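Local structure of nidogen-1 (Mus musculus, 1GL4) at residues S128-V140 with K148-E160. The protein is a sulfated basement-membrane glycoprotein that associates tightly with laminin and binds collagen IV and perlecan, the latter through the G2 beta-barrel that forms most of this fragment. Numbering follows the deposited sequence.
With ZN (zinc ion), chain C.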
ATOM      1  N   SER A 128      14.085   0.436   1.646  1.00 12.94           N
ATOM      2  CA  SER A 128      15.526   0.212   1.696  1.00 11.57           C
ATOM      3  C   SER A 128      16.272   1.459   1.224  1.00 12.91           C
ATOM      4  O   SER A 128      17.292   1.834   1.800  1.00 13.26           O
ATOM      5  CB  SER A 128      15.917  -0.993   0.832  1.00 11.03           C
ATOM      6  OG  SER A 128      15.518  -2.221   1.443  1.00 11.15           O
ATOM      7  N   ILE A 129      15.748   2.115   0.192  1.00 12.13           N
ATOM      8  CA  ILE A 129      16.384   3.321  -0.346  1.00 11.67           C
ATOM      9  C   ILE A 129      16.205   4.593   0.497  1.00 11.99           C
ATOM     10  O   ILE A 129      17.165   5.336   0.704  1.00 13.10           O
ATOM     11  CB  ILE A 129      15.860   3.624  -1.774  1.00 12.77           C
ATOM     12  CG1 ILE A 129      16.254   2.489  -2.724  1.00 11.69           C
ATOM     13  CG2 ILE A 129      16.417   4.965  -2.272  1.00 13.27           C
ATOM     14  CD1 ILE A 129      15.543   2.552  -4.067  1.00 14.11           C
ATOM     15  N   THR A 130      14.989   4.840   0.988  1.00 11.68           N
ATOM     16  CA  THR A 130      14.699   6.062   1.750  1.00 11.63           C
ATOM     17  C   THR A 130      14.507   5.948   3.264  1.00 14.06           C
ATOM     18  O   THR A 130      14.510   6.966   3.966  1.00 13.45           O
ATOM     19  CB  THR A 130      13.419   6.746   1.230  1.00 10.66           C
ATOM     20  OG1 THR A 130      12.281   5.979   1.642  1.00 12.65           O
ATOM     21  CG2 THR A 130      13.424   6.829  -0.298  1.00 12.27           C
ATOM     22  N   GLY A 131      14.310   4.737   3.770  1.00 14.11           N
ATOM     23  CA  GLY A 131      14.084   4.587   5.196  1.00 14.29           C
ATOM     24  C   GLY A 131      12.741   5.185   5.597  1.00 13.87           C
ATOM     25  O   GLY A 131      12.498   5.470   6.772  1.00 13.23           O
ATOM     26  N   GLY A 132      11.860   5.381   4.620  1.00 12.77           N
ATOM     27  CA  GLY A 132      10.555   5.945   4.921  1.00 11.18           C
ATOM     28  C   GLY A 132      10.594   7.431   5.234  1.00 11.64           C
ATOM     29  O   GLY A 132       9.680   7.964   5.858  1.00 10.17           O
ATOM     30  N   GLU A 133      11.671   8.093   4.820  1.00 10.28           N
ATOM     31  CA  GLU A 133      11.829   9.529   5.019  1.00  9.91           C
ATOM     32  C   GLU A 133      11.959  10.137   3.627  1.00 11.68           C
ATOM     33  O   GLU A 133      13.040  10.123   3.045  1.00 10.65           O
ATOM     34  CB  GLU A 133      13.100   9.824   5.832  1.00 14.91           C
ATOM     35  CG  GLU A 133      13.127   9.208   7.231  1.00 15.64           C
ATOM     36  CD  GLU A 133      14.493   9.333   7.904  1.00 19.08           C
ATOM     37  OE1 GLU A 133      15.507   8.898   7.316  1.00 22.22           O
ATOM     38  OE2 GLU A 133      14.555   9.857   9.027  1.00 19.14           O
ATOM     39  N   PHE A 134      10.860  10.649   3.079  1.00 11.97           N
ATOM     40  CA  PHE A 134      10.898  11.236   1.742  1.00 13.34           C
ATOM     41  C   PHE A 134       9.652  12.050   1.430  1.00 14.32           C
ATOM     42  O   PHE A 134       8.667  12.010   2.169  1.00 13.34           O
ATOM     43  CB  PHE A 134      11.079  10.133   0.676  1.00 11.68           C
ATOM     44  CG  PHE A 134       9.901   9.177   0.552  1.00 11.64           C
ATOM     45  CD1 PHE A 134       8.920   9.372  -0.421  1.00  9.45           C
ATOM     46  CD2 PHE A 134       9.794   8.067   1.392  1.00 11.20           C
ATOM     47  CE1 PHE A 134       7.857   8.479  -0.561  1.00 11.26           C
ATOM     48  CE2 PHE A 134       8.732   7.164   1.261  1.00  9.88           C
ATOM     49  CZ  PHE A 134       7.760   7.368   0.281  1.00  8.18           C
ATOM     50  N   THR A 135       9.718  12.808   0.339  1.00 14.55           N
ATOM     51  CA  THR A 135       8.594  13.624  -0.112  1.00 15.72           C
ATOM     52  C   THR A 135       8.178  13.111  -1.487  1.00 15.68           C
ATOM     53  O   THR A 135       9.031  12.820  -2.328  1.00 14.99           O
ATOM     54  CB  THR A 135       8.986  15.109  -0.267  1.00 16.32           C
ATOM     55  OG1 THR A 135       9.427  15.627   0.993  1.00 18.96           O
ATOM     56  CG2 THR A 135       7.792  15.924  -0.760  1.00 17.64           C
ATOM     57  N   ARG A 136       6.872  13.002  -1.705  1.00 14.48           N
ATOM     58  CA  ARG A 136       6.329  12.535  -2.974  1.00 13.90           C
ATOM     59  C   ARG A 136       5.424  13.604  -3.573  1.00 15.42           C
ATOM     60  O   ARG A 136       4.431  13.993  -2.954  1.00 15.03           O
ATOM     61  CB  ARG A 136       5.506  11.254  -2.775  1.00 13.46           C
ATOM     62  CG  ARG A 136       4.891  10.692  -4.066  1.00 14.84           C
ATOM     63  CD  ARG A 136       3.608   9.887  -3.808  1.00 13.76           C
ATOM     64  NE  ARG A 136       3.213   9.077  -4.964  1.00 13.25           N
ATOM     65  CZ  ARG A 136       2.098   8.353  -5.031  1.00 16.25           C
ATOM     66  NH1 ARG A 136       1.246   8.337  -4.010  1.00 12.89           N
ATOM     67  NH2 ARG A 136       1.844   7.616  -6.112  1.00 13.81           N
ATOM     68  N   GLN A 137       5.783  14.095  -4.757  1.00 13.18           N
ATOM     69  CA  GLN A 137       4.966  15.085  -5.457  1.00 14.97           C
ATOM     70  C   GLN A 137       4.393  14.335  -6.651  1.00 13.93           C
ATOM     71  O   GLN A 137       5.153  13.831  -7.473  1.00 11.89           O
ATOM     72  CB  GLN A 137       5.814  16.247  -5.988  1.00 16.63           C
ATOM     73  CG  GLN A 137       6.598  17.037  -4.953  1.00 19.77           C
ATOM     74  CD  GLN A 137       7.516  18.065  -5.606  1.00 23.67           C
ATOM     75  OE1 GLN A 137       7.051  19.059  -6.175  1.00 23.75           O
ATOM     76  NE2 GLN A 137       8.829  17.824  -5.540  1.00 23.09           N
ATOM     77  N   ALA A 138       3.068  14.249  -6.752  1.00 13.18           N
ATOM     78  CA  ALA A 138       2.460  13.545  -7.877  1.00 13.43           C
ATOM     79  C   ALA A 138       1.325  14.325  -8.538  1.00 14.82           C
ATOM     80  O   ALA A 138       0.669  15.160  -7.910  1.00 14.14           O
ATOM     81  CB  ALA A 138       1.951  12.179  -7.424  1.00 13.45           C
ATOM     82  N   GLU A 139       1.106  14.047  -9.820  1.00 14.06           N
ATOM     83  CA  GLU A 139       0.039  14.688 -10.575  1.00 15.51           C
ATOM     84  C   GLU A 139      -0.611  13.640 -11.462  1.00 15.20           C
ATOM     85  O   GLU A 139       0.063  12.729 -11.948  1.00 16.38           O
ATOM     86  CB  GLU A 139       0.580  15.810 -11.465  1.00 14.76           C
ATOM     87  CG  GLU A 139       1.103  17.022 -10.723  1.00 19.77           C
ATOM     88  CD  GLU A 139       1.464  18.152 -11.669  1.00 21.65           C
ATOM     89  OE1 GLU A 139       1.951  19.196 -11.191  1.00 22.03           O
ATOM     90  OE2 GLU A 139       1.255  17.997 -12.891  1.00 23.26           O
ATOM     91  N   VAL A 140      -1.917  13.762 -11.664  1.00 13.59           N
ATOM     92  CA  VAL A 140      -2.626  12.833 -12.527  1.00 12.65           C
ATOM     93  C   VAL A 140      -3.564  13.594 -13.458  1.00 14.14           C
ATOM     94  O   VAL A 140      -4.350  14.439 -13.022  1.00 13.24           O
ATOM     95  CB  VAL A 140      -3.430  11.782 -11.712  1.00 15.04           C
ATOM     96  CG1 VAL A 140      -4.472  12.463 -10.847  1.00 13.46           C
ATOM     97  CG2 VAL A 140      -4.087  10.790 -12.653  1.00 15.65           C
ATOM     98  N   LYS A 148      -6.577  18.819 -13.543  1.00 13.64           N
ATOM     99  CA  LYS A 148      -5.794  17.688 -13.066  1.00 13.60           C
ATOM    100  C   LYS A 148      -5.862  17.610 -11.549  1.00 11.73           C
ATOM    101  O   LYS A 148      -6.359  18.523 -10.888  1.00 11.72           O
ATOM    102  CB  LYS A 148      -4.333  17.846 -13.494  1.00 14.30           C
ATOM    103  CG  LYS A 148      -3.652  19.087 -12.920  1.00 18.75           C
ATOM    104  CD  LYS A 148      -2.230  19.226 -13.448  1.00 19.90           C
ATOM    105  CE  LYS A 148      -1.549  20.481 -12.913  1.00 22.85           C
ATOM    106  NZ  LYS A 148      -0.174  20.636 -13.486  1.00 24.21           N
ATOM    107  N   LEU A 149      -5.376  16.507 -10.994  1.00 12.15           N
ATOM    108  CA  LEU A 149      -5.357  16.359  -9.546  1.00 12.92           C
ATOM    109  C   LEU A 149      -3.902  16.366  -9.083  1.00 14.02           C
ATOM    110  O   LEU A 149      -3.052  15.676  -9.660  1.00 15.26           O
ATOM    111  CB  LEU A 149      -6.019  15.048  -9.117  1.00 12.86           C
ATOM    112  CG  LEU A 149      -6.041  14.853  -7.591  1.00 14.82           C
ATOM    113  CD1 LEU A 149      -7.013  15.850  -6.956  1.00 16.85           C
ATOM    114  CD2 LEU A 149      -6.461  13.440  -7.256  1.00 18.77           C
ATOM    115  N   VAL A 150      -3.619  17.147  -8.043  1.00 13.67           N
ATOM    116  CA  VAL A 150      -2.273  17.240  -7.494  1.00 12.65           C
ATOM    117  C   VAL A 150      -2.213  16.583  -6.120  1.00 13.45           C
ATOM    118  O   VAL A 150      -3.063  16.829  -5.266  1.00 11.22           O
ATOM    119  CB  VAL A 150      -1.819  18.712  -7.355  1.00 13.02           C
ATOM    120  CG1 VAL A 150      -0.482  18.779  -6.631  1.00 13.58           C
ATOM    121  CG2 VAL A 150      -1.712  19.353  -8.728  1.00 11.92           C
ATOM    122  N   LEU A 151      -1.196  15.754  -5.916  1.00 12.88           N
ATOM    123  CA  LEU A 151      -1.010  15.049  -4.652  1.00 15.12           C
ATOM    124  C   LEU A 151       0.354  15.340  -4.041  1.00 16.33           C
ATOM    125  O   LEU A 151       1.363  15.384  -4.751  1.00 14.56           O
ATOM    126  CB  LEU A 151      -1.154  13.539  -4.880  1.00 16.94           C
ATOM    127  CG  LEU A 151      -0.765  12.572  -3.754  1.00 20.69           C
ATOM    128  CD1 LEU A 151      -1.439  11.235  -3.998  1.00 21.85           C
ATOM    129  CD2 LEU A 151       0.748  12.399  -3.681  1.00 21.31           C
ATOM    130  N   LYS A 152       0.380  15.556  -2.728  1.00 14.72           N
ATOM    131  CA  LYS A 152       1.635  15.785  -2.018  1.00 15.86           C
ATOM    132  C   LYS A 152       1.619  14.932  -0.758  1.00 16.32           C
ATOM    133  O   LYS A 152       0.681  15.003   0.038  1.00 14.32           O
ATOM    134  CB  LYS A 152       1.820  17.256  -1.638  1.00 18.54           C
ATOM    135  CG  LYS A 152       3.163  17.522  -0.963  1.00 23.58           C
ATOM    136  CD  LYS A 152       3.470  19.009  -0.849  1.00 25.96           C
ATOM    137  CE  LYS A 152       4.886  19.230  -0.327  1.00 28.59           C
ATOM    138  NZ  LYS A 152       5.260  20.676  -0.278  1.00 31.72           N
ATOM    139  N   GLN A 153       2.649  14.106  -0.593  1.00 15.23           N
ATOM    140  CA  GLN A 153       2.746  13.233   0.574  1.00 14.87           C
ATOM    141  C   GLN A 153       4.120  13.328   1.221  1.00 14.57           C
ATOM    142  O   GLN A 153       5.144  13.298   0.536  1.00 15.43           O
ATOM    143  CB  GLN A 153       2.452  11.777   0.179  1.00 14.68           C
ATOM    144  CG  GLN A 153       0.956  11.450   0.034  1.00 11.86           C
ATOM    145  CD  GLN A 153       0.696  10.073  -0.576  1.00 13.19           C
ATOM    146  OE1 GLN A 153      -0.309   9.421  -0.275  1.00 13.17           O
ATOM    147  NE2 GLN A 153       1.588   9.637  -1.448  1.00  9.22           N
ATOM    148  N   GLN A 154       4.132  13.458   2.543  1.00 14.29           N
ATOM    149  CA  GLN A 154       5.377  13.547   3.293  1.00 14.88           C
ATOM    150  C   GLN A 154       5.489  12.364   4.244  1.00 14.78           C
ATOM    151  O   GLN A 154       4.561  12.082   5.008  1.00 12.10           O
ATOM    152  CB  GLN A 154       5.427  14.852   4.089  1.00 19.46           C
ATOM    153  CG  GLN A 154       6.683  15.017   4.941  1.00 26.65           C
ATOM    154  CD  GLN A 154       7.960  15.062   4.114  1.00 30.40           C
ATOM    155  OE1 GLN A 154       8.043  15.781   3.114  1.00 31.43           O
ATOM    156  NE2 GLN A 154       8.968  14.301   4.537  1.00 30.78           N
ATOM    157  N   PHE A 155       6.624  11.672   4.179  1.00 11.68           N
ATOM    158  CA  PHE A 155       6.889  10.515   5.027  1.00 14.08           C
ATOM    159  C   PHE A 155       7.993  10.913   6.003  1.00 13.67           C
ATOM    160  O   PHE A 155       9.054  11.393   5.589  1.00 13.31           O
ATOM    161  CB  PHE A 155       7.330   9.326   4.172  1.00 12.90           C
ATOM    162  CG  PHE A 155       6.295   8.884   3.165  1.00 15.78           C
ATOM    163  CD1 PHE A 155       6.018   9.661   2.042  1.00 17.07           C
ATOM    164  CD2 PHE A 155       5.599   7.696   3.343  1.00 14.04           C
ATOM    165  CE1 PHE A 155       5.060   9.257   1.108  1.00 15.68           C
ATOM    166  CE2 PHE A 155       4.638   7.277   2.417  1.00 17.39           C
ATOM    167  CZ  PHE A 155       4.369   8.063   1.298  1.00 17.57           C
ATOM    168  N   SER A 156       7.753  10.697   7.292  1.00 13.64           N
ATOM    169  CA  SER A 156       8.708  11.107   8.319  1.00 15.63           C
ATOM    170  C   SER A 156       9.337  10.007   9.173  1.00 16.17           C
ATOM    171  O   SER A 156       9.623  10.228  10.351  1.00 16.16           O
ATOM    172  CB  SER A 156       8.032  12.129   9.242  1.00 17.77           C
ATOM    173  OG  SER A 156       7.346  13.111   8.488  1.00 17.40           O
ATOM    174  N   GLY A 157       9.549   8.835   8.585  1.00 16.26           N
ATOM    175  CA  GLY A 157      10.159   7.735   9.311  1.00 16.42           C
ATOM    176  C   GLY A 157       9.275   7.066  10.346  1.00 16.65           C
ATOM    177  O   GLY A 157       8.050   7.224  10.341  1.00 16.77           O
ATOM    178  N   ILE A 158       9.907   6.304  11.232  1.00 15.00           N
ATOM    179  CA  ILE A 158       9.209   5.587  12.295  1.00 14.22           C
ATOM    180  C   ILE A 158       9.103   6.491  13.522  1.00 15.65           C
ATOM    181  O   ILE A 158      10.119   6.972  14.030  1.00 14.34           O
ATOM    182  CB  ILE A 158       9.977   4.308  12.679  1.00 16.13           C
ATOM    183  CG1 ILE A 158      10.189   3.440  11.432  1.00 16.98           C
ATOM    184  CG2 ILE A 158       9.197   3.520  13.729  1.00 16.07           C
ATOM    185  CD1 ILE A 158      11.120   2.269  11.650  1.00 18.11           C
ATOM    186  N   ASP A 159       7.884   6.725  14.002  1.00 15.78           N
ATOM    187  CA  ASP A 159       7.713   7.595  15.158  1.00 16.17           C
ATOM    188  C   ASP A 159       7.912   6.894  16.499  1.00 14.97           C
ATOM    189  O   ASP A 159       8.250   5.711  16.553  1.00 12.73           O
ATOM    190  CB  ASP A 159       6.344   8.298  15.127  1.00 15.45           C
ATOM    191  CG  ASP A 159       5.175   7.354  15.381  1.00 18.55           C
ATOM    192  OD1 ASP A 159       5.372   6.254  15.942  1.00 15.34           O
ATOM    193  OD2 ASP A 159       4.040   7.740  15.034  1.00 16.82           O
ATOM    194  N   GLU A 160       7.696   7.647  17.573  1.00 15.58           N
ATOM    195  CA  GLU A 160       7.868   7.161  18.939  1.00 17.44           C
ATOM    196  C   GLU A 160       7.033   5.934  19.308  1.00 19.28           C
ATOM    197  O   GLU A 160       7.319   5.265  20.305  1.00 18.50           O
ATOM    198  CB  GLU A 160       7.580   8.305  19.921  1.00 18.68           C
ATOM    199  CG  GLU A 160       6.158   8.852  19.851  1.00 21.36           C
ATOM    200  CD  GLU A 160       6.052  10.288  20.353  1.00 24.39           C
ATOM    201  OE1 GLU A 160       6.520  11.200  19.638  1.00 23.16           O
ATOM    202  OE2 GLU A 160       5.510  10.505  21.462  1.00 24.76           O
TER
HETATM  203 ZN    ZN C1632       2.443   7.108  16.243  1.00 20.38          ZN
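Strands 133-140 and 149-156 form an antiparallel beta hairpin in the wall of the nidogen G2 beta-barrel, F134 lying opposite F155 in a hydrogen-bonded pair. Backbone bonds run on through R136-Q153 and A138-L151 to V140-L149, and strands 221-232 and 164-171 continue the wall beyond either strand.

The side chains of F134, R136, A138, V140 and their partners face the barrel interior, packing in part against helix 107-115. Here the two phenyl rings make an offset stack, centroids 3.9 Å apart and planes 13° from parallel; F134 CZ sits over the middle of the F155 ring. F134 reaches this position because its CG stands between the backbone N and the carbonyl carbon (chi1 66°), which swings the ring across to its neighbour. R136 runs inward as an extended chain beside Q153, its guanidinium held by P107 O and Q229 OE1, while its CD rests 3.8 Å from L151 CD2.

The outer face is mostly polar. T135 OG1 donates a short 2.5 Å hydrogen bond to Q154 OE1, whose chain bends at chi2 (62°) to meet it. Beyond the open end of the hairpin, D159 OD2 binds zinc at 2.1 Å, in a site with H161 and H163. At the turn end, where K148 precedes strand 149-156, E139 OE2 takes salt bridges from R228 and from K148, whose NZ meets it at 3.1 Å from above the carboxylate plane.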